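Local coordinates for thiaminase-I (Naegleria gruberi, PDB 4HCY), which belongs to the thiaminase I family, whose two-lobed fold resembles that of periplasmic binding proteins and holds a small ligand in the cleft between its lobes, at residues 117-122 and 229-234; 123-128 and 248-253; 258-263 and 333-338. One frame throughout, in Å; residues are numbered along the deposited sequence.

Overall arrangement
From the N terminus, strand 114-125 is the first element that the contacts use. Contact 1 closes a loop of 106 residues, rich in helix, by bringing 229-234 back to 117-122. Before that loop is complete, contact 2 has opened: 123-128, further along the same strand, waits for 248-253, so contacts 1 and 2 cross. Contact 3 follows in series, joining 258-263 to 333-338 around a loop of 69 residues. Strand 261-267 lies antiparallel to 114-125, which binds contacts 1 and 3 into one sheet; both touch the ligand 0YN. Contact 2, about 19 Å from contact 3 between centres, meets it through Leu251, packed on Val333 and Val260.

Contact 1: residues 117-122 and 229-234; sequences YLCSNF and VGYSES. With 0YN (2-{4-[(4-amino-2-methylpyrimidin-5-yl)methyl]-3-methylthiophen-2-yl}ethanol), chain G.
Phe122 and Gly230 form the tightly packed part of this contact, an antiparallel hydrogen-bonded pair. Gly230 N donates to Phe122 O over 3.2 Å, whereas the return bond from Phe122 N to Gly230 O is weak and bent to 130°. Gly230 is nearly fully stretched, with phi at 168°, a conformation that glycine reaches easily. Beside the pair, Val229 lays CG1 against Asn121 CB at 3.7 Å. The Phe122 ring turns to the buried side: its CE2 lies 3.8 Å from Ser232 CB, and Ser120 CB sits over one face, toward the rim. Leu302 and, from helix 317-328, Leu322 and Phe326 also pack on this ring, a setting suited to a large apolar residue.

Asn121 and Tyr231, both partly exposed, make the looser side. They lie side by side and point the same way, amide and ring planes 29° apart, with Asn121 OD1 3.8 Å from Tyr231 CE1. Ser120 O meets the edge of the tyrosine ring in its plane, and 0YN covers one face, with C6' over the centre. Buried Cys119 approaches that ring obliquely, SG 4.3 Å from its centroid, in a sulfur-aromatic contact. The same SG lies 3.4 Å from 0YN N1'. The buried Glu233 chain, bent at its second torsion, brings Glu233 OE2 within 2.9 Å of 0YN N1'. Cysteine and glutamate thus turn a polarisable sulfur and a carboxylate to the pyrimidine, while flat Tyr231 lies along the ligand from C6' to the thiophene. A backbone pair backed by packing, with ligand-facing side chains beyond it, fits the interlobe cleft of a periplasmic-binding-protein-like fold.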
loop_
_atom_site.group_PDB
_atom_site.type_symbol
_atom_site.label_atom_id
_atom_site.label_comp_id
_atom_site.label_asym_id
_atom_site.label_seq_id
_atom_site.Cartn_x
_atom_site.Cartn_y
_atom_site.Cartn_z
ATOM N N TYR A 117 4.091 -1.226 -6.478
ATOM C CA TYR A 117 3.758 -1.980 -5.274
ATOM C C TYR A 117 2.257 -2.138 -5.055
ATOM O O TYR A 117 1.467 -1.267 -5.415
ATOM C CB TYR A 117 4.387 -1.323 -4.044
ATOM C CG TYR A 117 5.894 -1.431 -3.983
ATOM C CD1 TYR A 117 6.556 -2.522 -4.530
ATOM C CD2 TYR A 117 6.654 -0.438 -3.380
ATOM C CE1 TYR A 117 7.933 -2.623 -4.476
ATOM C CE2 TYR A 117 8.032 -0.529 -3.321
ATOM C CZ TYR A 117 8.665 -1.623 -3.870
ATOM O OH TYR A 117 10.037 -1.716 -3.813
ATOM N N LEU A 118 1.878 -3.264 -4.461
ATOM C CA LEU A 118 0.501 -3.509 -4.058
ATOM C C LEU A 118 0.448 -3.689 -2.550
ATOM O O LEU A 118 1.327 -4.322 -1.966
ATOM C CB LEU A 118 -0.047 -4.762 -4.742
ATOM C CG LEU A 118 -1.110 -4.563 -5.823
ATOM C CD1 LEU A 118 -1.600 -5.905 -6.343
ATOM C CD2 LEU A 118 -2.265 -3.744 -5.286
ATOM N N CYS A 119 -0.575 -3.129 -1.916
ATOM C CA CYS A 119 -0.744 -3.298 -0.479
ATOM C C CYS A 119 -2.177 -3.048 -0.029
ATOM O O CYS A 119 -2.955 -2.386 -0.719
ATOM C CB CYS A 119 0.212 -2.387 0.295
ATOM S SG CYS A 119 0.264 -2.733 2.067
ATOM N N SER A 120 -2.510 -3.586 1.139
ATOM C CA SER A 120 -3.836 -3.446 1.718
ATOM C C SER A 120 -3.789 -3.892 3.172
ATOM O O SER A 120 -2.815 -4.504 3.608
ATOM C CB SER A 120 -4.847 -4.301 0.949
ATOM O OG SER A 120 -6.135 -4.226 1.535
ATOM N N ASN A 121 -4.836 -3.579 3.927
ATOM C CA ASN A 121 -4.958 -4.111 5.276
ATOM C C ASN A 121 -5.588 -5.496 5.233
ATOM O O ASN A 121 -6.797 -5.650 5.405
ATOM C CB ASN A 121 -5.764 -3.169 6.171
ATOM C CG ASN A 121 -5.033 -1.873 6.456
ATOM O OD1 ASN A 121 -4.086 -1.840 7.240
ATOM N ND2 ASN A 121 -5.476 -0.792 5.822
ATOM N N PHE A 122 -4.755 -6.502 4.986
ATOM C CA PHE A 122 -5.223 -7.874 4.845
ATOM C C PHE A 122 -5.589 -8.478 6.195
ATOM O O PHE A 122 -5.155 -7.995 7.241
ATOM C CB PHE A 122 -4.157 -8.738 4.168
ATOM C CG PHE A 122 -3.739 -8.241 2.814
ATOM C CD1 PHE A 122 -4.520 -8.490 1.697
ATOM C CD2 PHE A 122 -2.558 -7.536 2.654
ATOM C CE1 PHE A 122 -4.136 -8.040 0.449
ATOM C CE2 PHE A 122 -2.167 -7.081 1.408
ATOM C CZ PHE A 122 -2.959 -7.333 0.303
ATOM N N VAL A 229 -4.977 -7.709 11.403
ATOM C CA VAL A 229 -5.175 -6.842 10.249
ATOM C C VAL A 229 -3.993 -5.892 10.102
ATOM O O VAL A 229 -3.548 -5.286 11.076
ATOM C CB VAL A 229 -6.476 -6.022 10.366
ATOM C CG1 VAL A 229 -6.776 -5.322 9.051
ATOM C CG2 VAL A 229 -7.636 -6.918 10.765
ATOM N N GLY A 230 -3.483 -5.769 8.881
ATOM C CA GLY A 230 -2.364 -4.884 8.614
ATOM C C GLY A 230 -1.758 -5.096 7.241
ATOM O O GLY A 230 -2.295 -5.842 6.420
ATOM N N TYR A 231 -0.635 -4.431 6.993
ATOM C CA TYR A 231 0.066 -4.555 5.722
ATOM C C TYR A 231 0.672 -5.946 5.588
ATOM O O TYR A 231 0.987 -6.592 6.588
ATOM C CB TYR A 231 1.166 -3.498 5.610
ATOM C CG TYR A 231 0.674 -2.075 5.746
ATOM C CD1 TYR A 231 -0.589 -1.710 5.299
ATOM C CD2 TYR A 231 1.474 -1.098 6.323
ATOM C CE1 TYR A 231 -1.042 -0.408 5.422
ATOM C CE2 TYR A 231 1.030 0.205 6.451
ATOM C CZ TYR A 231 -0.227 0.544 6.000
ATOM O OH TYR A 231 -0.671 1.840 6.127
ATOM N N SER A 232 0.833 -6.403 4.351
ATOM C CA SER A 232 1.442 -7.701 4.092
ATOM C C SER A 232 2.898 -7.702 4.543
ATOM O O SER A 232 3.424 -8.724 4.980
ATOM C CB SER A 232 1.346 -8.051 2.607
ATOM O OG SER A 232 1.923 -7.035 1.806
ATOM N N GLU A 233 3.535 -6.538 4.446
ATOM C CA GLU A 233 4.932 -6.382 4.830
ATOM C C GLU A 233 5.135 -6.573 6.329
ATOM O O GLU A 233 6.212 -6.970 6.772
ATOM C CB GLU A 233 5.447 -5.001 4.419
ATOM C CG GLU A 233 5.212 -4.651 2.963
ATOM C CD GLU A 233 3.892 -3.944 2.744
ATOM O OE1 GLU A 233 3.137 -4.355 1.837
ATOM O OE2 GLU A 233 3.614 -2.973 3.478
ATOM N N SER A 234 4.094 -6.289 7.105
ATOM C CA SER A 234 4.178 -6.369 8.558
ATOM C C SER A 234 4.159 -7.810 9.064
ATOM O O SER A 234 4.388 -8.061 10.247
ATOM C CB SER A 234 3.044 -5.571 9.204
ATOM O OG SER A 234 1.777 -6.066 8.803
HETATM C C2A 0YN G . 4.130 -1.157 -0.339
HETATM C C35 0YN G . 0.850 2.201 2.952
HETATM C C2 0YN G . 3.041 2.806 4.135
HETATM S S1 0YN G . 3.680 4.049 5.163
HETATM C C5 0YN G . 2.231 4.976 5.226
HETATM C C4 0YN G . 1.197 4.277 4.411
HETATM C C4A 0YN G . -0.212 4.773 4.212
HETATM C C5A 0YN G . 2.283 6.236 6.058
HETATM C C5B 0YN G . 1.248 6.176 7.172
HETATM O O5G 0YN G . 1.453 7.270 8.069
HETATM N "N1'" 0YN G . 2.961 -0.664 1.781
HETATM C "C2'" 0YN G . 3.268 -0.275 0.524
HETATM N "N3'" 0YN G . 2.809 0.898 0.037
HETATM C "C4'" 0YN G . 2.037 1.700 0.799
HETATM N "N4'" 0YN G . 1.581 2.875 0.305
HETATM C "C5'" 0YN G . 1.717 1.315 2.086
HETATM C "C6'" 0YN G . 2.197 0.103 2.566
HETATM C C3 0YN G . 1.700 3.092 3.829
#

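Contact 2: residues 123-128 and 248-253; sequences LLSSPN and NVQLIG
Leu123 and Gln250 stand side by side and point the same way, so that the amide end of the glutamine runs along the leucine, NE2 reaching within 3.4 Å of Leu123 CD2. Gln250 manages this because its CG sits between the backbone N and the carbonyl carbon (chi1 54°) and the chain then extends. Its long methylene arm gives the leucine an apolar flank, while the residue as a whole remains partly exposed. Ile252, further along, comes at Leu123 from another direction: the two side chains cross obliquely, Ile252 CG2 touching Leu123 CB at 3.6 Å. Leu139 of helix 136-143 also packs on Leu123, which suits a branched apolar residue there.

On the opposite face of the pairing, Leu124 and Val249 meet at an inclined angle through Leu124 CD1 and Val249 CG1, 3.6 Å apart. Phe318 and Gln321 of helix 317-328 touch this valine as well.

Small polar residues mark the other end. Ser125 and Asn248 form an antiparallel hydrogen-bonded pair: Ser125 N donates to Asn248 O at 2.7 Å, and Asn248 N returns a bond to Ser125 O at 2.8 Å. The serine hydroxyl, Ser125 OG, adds a second, weak bond to Asn248 O. The asparagine amide turns elsewhere, its OD1 bonded to Gln321. Leu123 N also bonds Gln250 O, and the return bond is weak. With strand directions 158° apart, the arrangement is a short, weakly bonded antiparallel strand, 248-250, paired with the C-terminal end of strand 114-125 in the mixed sheet.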
loop_
_atom_site.group_PDB
_atom_site.type_symbol
_atom_site.label_atom_id
_atom_site.label_comp_id
_atom_site.label_asym_id
_atom_site.label_seq_id
_atom_site.Cartn_x
_atom_site.Cartn_y
_atom_site.Cartn_z
ATOM N N LEU A 123 -6.389 -9.537 6.162
ATOM C CA LEU A 123 -6.751 -10.256 7.375
ATOM C C LEU A 123 -5.938 -11.536 7.503
ATOM O O LEU A 123 -6.082 -12.454 6.698
ATOM C CB LEU A 123 -8.244 -10.587 7.382
ATOM C CG LEU A 123 -8.735 -11.434 8.558
ATOM C CD1 LEU A 123 -8.427 -10.747 9.881
ATOM C CD2 LEU A 123 -10.222 -11.719 8.426
ATOM N N LEU A 124 -5.083 -11.588 8.516
ATOM C CA LEU A 124 -4.286 -12.778 8.779
ATOM C C LEU A 124 -5.000 -13.678 9.781
ATOM O O LEU A 124 -4.901 -13.479 10.992
ATOM C CB LEU A 124 -2.900 -12.396 9.301
ATOM C CG LEU A 124 -1.931 -13.551 9.562
ATOM C CD1 LEU A 124 -1.700 -14.353 8.293
ATOM C CD2 LEU A 124 -0.615 -13.036 10.125
ATOM N N SER A 125 -5.727 -14.666 9.267
ATOM C CA SER A 125 -6.487 -15.577 10.113
ATOM C C SER A 125 -5.677 -16.814 10.493
ATOM O O SER A 125 -5.021 -17.427 9.649
ATOM C CB SER A 125 -7.792 -15.988 9.425
ATOM O OG SER A 125 -7.878 -15.438 8.121
ATOM N N SER A 126 -5.735 -17.172 11.771
ATOM C CA SER A 126 -5.017 -18.327 12.300
ATOM C C SER A 126 -5.640 -19.618 11.771
ATOM O O SER A 126 -6.748 -19.591 11.232
ATOM C CB SER A 126 -5.074 -18.301 13.831
ATOM O OG SER A 126 -3.868 -18.770 14.410
ATOM N N PRO A 127 -4.923 -20.748 11.899
ATOM C CA PRO A 127 -5.515 -22.053 11.584
ATOM C C PRO A 127 -6.784 -22.284 12.394
ATOM O O PRO A 127 -7.783 -22.774 11.866
ATOM C CB PRO A 127 -4.439 -23.033 12.042
ATOM C CG PRO A 127 -3.176 -22.288 11.903
ATOM C CD PRO A 127 -3.480 -20.851 12.181
ATOM N N ASN A 128 -6.734 -21.921 13.672
ATOM C CA ASN A 128 -7.886 -22.021 14.554
ATOM C C ASN A 128 -8.815 -20.819 14.411
ATOM O O ASN A 128 -9.311 -20.281 15.402
ATOM C CB ASN A 128 -7.428 -22.169 16.007
ATOM C CG ASN A 128 -5.944 -21.906 16.183
ATOM O OD1 ASN A 128 -5.305 -21.290 15.330
ATOM N ND2 ASN A 128 -5.386 -22.378 17.293
ATOM N N ASN A 248 -4.126 -17.985 7.097
ATOM C CA ASN A 248 -4.857 -17.529 5.919
ATOM C C ASN A 248 -4.833 -16.014 5.758
ATOM O O ASN A 248 -4.849 -15.275 6.741
ATOM C CB ASN A 248 -6.304 -18.028 5.952
ATOM C CG ASN A 248 -6.410 -19.527 5.752
ATOM O OD1 ASN A 248 -6.486 -20.010 4.622
ATOM N ND2 ASN A 248 -6.416 -20.272 6.851
ATOM N N VAL A 249 -4.791 -15.558 4.510
ATOM C CA VAL A 249 -4.849 -14.133 4.209
ATOM C C VAL A 249 -5.915 -13.843 3.161
ATOM O O VAL A 249 -6.150 -14.651 2.261
ATOM C CB VAL A 249 -3.494 -13.589 3.723
ATOM C CG1 VAL A 249 -2.563 -13.372 4.899
ATOM C CG2 VAL A 249 -2.875 -14.531 2.700
ATOM N N GLN A 250 -6.558 -12.687 3.282
ATOM C CA GLN A 250 -7.632 -12.319 2.370
ATOM C C GLN A 250 -7.843 -10.811 2.312
ATOM O O GLN A 250 -7.593 -10.099 3.285
ATOM C CB GLN A 250 -8.937 -13.004 2.782
ATOM C CG GLN A 250 -9.341 -12.748 4.226
ATOM C CD GLN A 250 -10.735 -13.255 4.544
ATOM O OE1 GLN A 250 -11.612 -13.277 3.681
ATOM N NE2 GLN A 250 -10.943 -13.670 5.788
ATOM N N LEU A 251 -8.300 -10.333 1.160
ATOM C CA LEU A 251 -8.717 -8.946 1.018
ATOM C C LEU A 251 -10.025 -8.741 1.765
ATOM O O LEU A 251 -11.073 -9.233 1.344
ATOM C CB LEU A 251 -8.913 -8.588 -0.455
ATOM C CG LEU A 251 -7.691 -8.139 -1.252
ATOM C CD1 LEU A 251 -8.045 -8.041 -2.725
ATOM C CD2 LEU A 251 -7.186 -6.804 -0.736
ATOM N N ILE A 252 -9.961 -8.022 2.877
ATOM C CA ILE A 252 -11.162 -7.730 3.647
ATOM C C ILE A 252 -11.397 -6.224 3.738
ATOM O O ILE A 252 -10.490 -5.453 4.055
ATOM C CB ILE A 252 -11.118 -8.381 5.054
ATOM C CG1 ILE A 252 -12.451 -8.193 5.779
ATOM C CG2 ILE A 252 -9.960 -7.835 5.880
ATOM C CD1 ILE A 252 -12.547 -8.961 7.081
ATOM N N GLY A 253 -12.616 -5.806 3.421
ATOM C CA GLY A 253 -12.974 -4.406 3.518
ATOM C C GLY A 253 -13.400 -4.070 4.929
ATOM O O GLY A 253 -13.770 -4.956 5.698
#

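Contact 3: residues 258-263 and 333-338; sequences PYVYTD and VRVLRC. With 0YN (2-{4-[(4-amino-2-methylpyrimidin-5-yl)methyl]-3-methylthiophen-2-yl}ethanol), chain G.
Tyr259 and Arg334 meet through a CH-pi contact: Arg334 CB lies over the centre of the tyrosine ring, 3.7 Å from its centroid and 13° off the normal. The arginine chain then bends away, and its guanidinium, inclined 62° to the ring, bonds Ser172 O and Ser331 O instead. A long side chain suits this place, since its root packs on an aromatic face while its charged end finds carbonyls.

Backbone hydrogen bonds join the segments at a single bridge. Arg334 N donates to Pro258 O over 2.9 Å at 167°, and Arg334 O accepts a weak bond from Val260 N. Pro258, which has no N-H to give, still serves through its carbonyl.

Apolar contacts fill in around the bridge. Val260 CB meets Val333 CG1 at 3.7 Å, branched residues fitting a buried place, and partly exposed Leu336 reaches buried Tyr259, CB to CE2, at 3.9 Å.

The ligand contacts belong to the C-terminal part of 258-263. The Tyr261 ring takes 0YN C35 over the centre of one face. Asp263 OD1 accepts a hydrogen bond from 0YN N4' at 3.1 Å, and Asp263 OD2 lies 2.9 Å from 0YN N3', so the carboxylate addresses the aminopyrimidine edge. Residues 258-260 pair with 333-334, just before strand 335-338, and lead into strand 261-267, which lines the ligand cleft of this two-lobed fold.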
loop_
_atom_site.group_PDB
_atom_site.type_symbol
_atom_site.label_atom_id
_atom_site.label_comp_id
_atom_site.label_asym_id
_atom_site.label_seq_id
_atom_site.Cartn_x
_atom_site.Cartn_y
_atom_site.Cartn_z
ATOM N N PRO A 258 -13.396 -3.908 -0.503
ATOM C CA PRO A 258 -12.032 -3.956 0.033
ATOM C C PRO A 258 -11.129 -2.896 -0.596
ATOM O O PRO A 258 -11.139 -2.718 -1.815
ATOM C CB PRO A 258 -11.558 -5.359 -0.354
ATOM C CG PRO A 258 -12.423 -5.768 -1.532
ATOM C CD PRO A 258 -13.544 -4.770 -1.686
ATOM N N TYR A 259 -10.354 -2.203 0.232
ATOM C CA TYR A 259 -9.482 -1.138 -0.254
ATOM C C TYR A 259 -8.035 -1.589 -0.434
ATOM O O TYR A 259 -7.596 -2.566 0.175
ATOM C CB TYR A 259 -9.560 0.087 0.659
ATOM C CG TYR A 259 -10.665 1.044 0.277
ATOM C CD1 TYR A 259 -11.992 0.759 0.574
ATOM C CD2 TYR A 259 -10.382 2.230 -0.387
ATOM C CE1 TYR A 259 -13.006 1.631 0.222
ATOM C CE2 TYR A 259 -11.388 3.108 -0.742
ATOM C CZ TYR A 259 -12.698 2.804 -0.435
ATOM O OH TYR A 259 -13.702 3.675 -0.788
ATOM N N VAL A 260 -7.302 -0.862 -1.271
ATOM C CA VAL A 260 -5.948 -1.250 -1.642
ATOM C C VAL A 260 -5.045 -0.034 -1.871
ATOM O O VAL A 260 -5.466 0.966 -2.457
ATOM C CB VAL A 260 -5.969 -2.159 -2.901
ATOM C CG1 VAL A 260 -4.886 -1.767 -3.897
ATOM C CG2 VAL A 260 -5.848 -3.624 -2.506
ATOM N N TYR A 261 -3.811 -0.121 -1.382
ATOM C CA TYR A 261 -2.798 0.887 -1.669
ATOM C C TYR A 261 -1.968 0.445 -2.868
ATOM O O TYR A 261 -1.679 -0.741 -3.025
ATOM C CB TYR A 261 -1.864 1.081 -0.472
ATOM C CG TYR A 261 -2.525 1.596 0.784
ATOM C CD1 TYR A 261 -2.792 2.950 0.948
ATOM C CD2 TYR A 261 -2.860 0.733 1.819
ATOM C CE1 TYR A 261 -3.386 3.427 2.101
ATOM C CE2 TYR A 261 -3.455 1.201 2.976
ATOM C CZ TYR A 261 -3.716 2.547 3.111
ATOM O OH TYR A 261 -4.308 3.016 4.262
ATOM N N THR A 262 -1.589 1.396 -3.717
ATOM C CA THR A 262 -0.659 1.113 -4.807
ATOM C C THR A 262 0.406 2.196 -4.903
ATOM O O THR A 262 0.093 3.386 -4.918
ATOM C CB THR A 262 -1.361 1.005 -6.178
ATOM O OG1 THR A 262 -1.939 2.268 -6.524
ATOM C CG2 THR A 262 -2.441 -0.067 -6.160
ATOM N N ASP A 263 1.666 1.778 -4.962
ATOM C CA ASP A 263 2.762 2.706 -5.204
ATOM C C ASP A 263 3.067 2.737 -6.695
ATOM O O ASP A 263 3.108 1.696 -7.349
ATOM C CB ASP A 263 4.003 2.302 -4.411
ATOM C CG ASP A 263 3.768 2.326 -2.915
ATOM O OD1 ASP A 263 2.881 3.082 -2.465
ATOM O OD2 ASP A 263 4.468 1.591 -2.191
ATOM N N VAL A 333 -12.514 -4.252 -5.686
ATOM C CA VAL A 333 -11.455 -3.490 -5.026
ATOM C C VAL A 333 -11.524 -1.991 -5.327
ATOM O O VAL A 333 -11.683 -1.584 -6.477
ATOM C CB VAL A 333 -10.056 -4.038 -5.399
ATOM C CG1 VAL A 333 -8.959 -3.096 -4.930
ATOM C CG2 VAL A 333 -9.858 -5.424 -4.810
ATOM N N ARG A 334 -11.409 -1.180 -4.278
ATOM C CA ARG A 334 -11.404 0.273 -4.412
ATOM C C ARG A 334 -10.051 0.860 -4.013
ATOM O O ARG A 334 -9.319 0.270 -3.216
ATOM C CB ARG A 334 -12.509 0.889 -3.551
ATOM C CG ARG A 334 -13.915 0.515 -3.982
ATOM C CD ARG A 334 -14.230 1.085 -5.352
ATOM N NE ARG A 334 -15.582 0.749 -5.789
ATOM C CZ ARG A 334 -15.886 -0.317 -6.522
ATOM N NH1 ARG A 334 -14.932 -1.156 -6.902
ATOM N NH2 ARG A 334 -17.144 -0.544 -6.875
ATOM N N VAL A 335 -9.721 2.020 -4.572
ATOM C CA VAL A 335 -8.482 2.714 -4.235
ATOM C C VAL A 335 -8.752 4.179 -3.901
ATOM O O VAL A 335 -9.244 4.933 -4.738
ATOM C CB VAL A 335 -7.454 2.645 -5.383
ATOM C CG1 VAL A 335 -6.219 3.464 -5.038
ATOM C CG2 VAL A 335 -7.075 1.200 -5.674
ATOM N N LEU A 336 -8.424 4.576 -2.675
ATOM C CA LEU A 336 -8.657 5.943 -2.223
ATOM C C LEU A 336 -7.587 6.897 -2.746
ATOM O O LEU A 336 -6.392 6.655 -2.581
ATOM C CB LEU A 336 -8.712 5.998 -0.695
ATOM C CG LEU A 336 -9.047 7.352 -0.065
ATOM C CD1 LEU A 336 -10.445 7.802 -0.464
ATOM C CD2 LEU A 336 -8.916 7.288 1.449
ATOM N N ARG A 337 -8.025 7.983 -3.377
ATOM C CA ARG A 337 -7.108 8.984 -3.914
ATOM C C ARG A 337 -7.559 10.397 -3.552
ATOM O O ARG A 337 -8.735 10.629 -3.271
ATOM C CB ARG A 337 -6.987 8.842 -5.432
ATOM C CG ARG A 337 -6.279 7.577 -5.889
ATOM C CD ARG A 337 -7.056 6.867 -6.984
ATOM N NE ARG A 337 -7.343 7.744 -8.117
ATOM C CZ ARG A 337 -6.574 7.843 -9.197
ATOM N NH1 ARG A 337 -6.914 8.665 -10.180
ATOM N NH2 ARG A 337 -5.467 7.119 -9.296
ATOM N N CYS A 338 -6.618 11.335 -3.560
ATOM C CA CYS A 338 -6.910 12.720 -3.202
ATOM C C CYS A 338 -6.771 13.641 -4.412
ATOM O O CYS A 338 -5.798 13.552 -5.162
ATOM C CB CYS A 338 -5.990 13.181 -2.072
ATOM S SG CYS A 338 -5.960 12.070 -0.643
HETATM C C2A 0YN G . 4.130 -1.157 -0.339
HETATM C C35 0YN G . 0.850 2.201 2.952
HETATM C C2 0YN G . 3.041 2.806 4.135
HETATM S S1 0YN G . 3.680 4.049 5.163
HETATM C C5 0YN G . 2.231 4.976 5.226
HETATM C C4 0YN G . 1.197 4.277 4.411
HETATM C C4A 0YN G . -0.212 4.773 4.212
HETATM C C5A 0YN G . 2.283 6.236 6.058
HETATM C C5B 0YN G . 1.248 6.176 7.172
HETATM O O5G 0YN G . 1.453 7.270 8.069
HETATM N "N1'" 0YN G . 2.961 -0.664 1.781
HETATM C "C2'" 0YN G . 3.268 -0.275 0.524
HETATM N "N3'" 0YN G . 2.809 0.898 0.037
HETATM C "C4'" 0YN G . 2.037 1.700 0.799
HETATM N "N4'" 0YN G . 1.581 2.875 0.305
HETATM C "C5'" 0YN G . 1.717 1.315 2.086
HETATM C "C6'" 0YN G . 2.197 0.103 2.566
HETATM C C3 0YN G . 1.700 3.092 3.829
#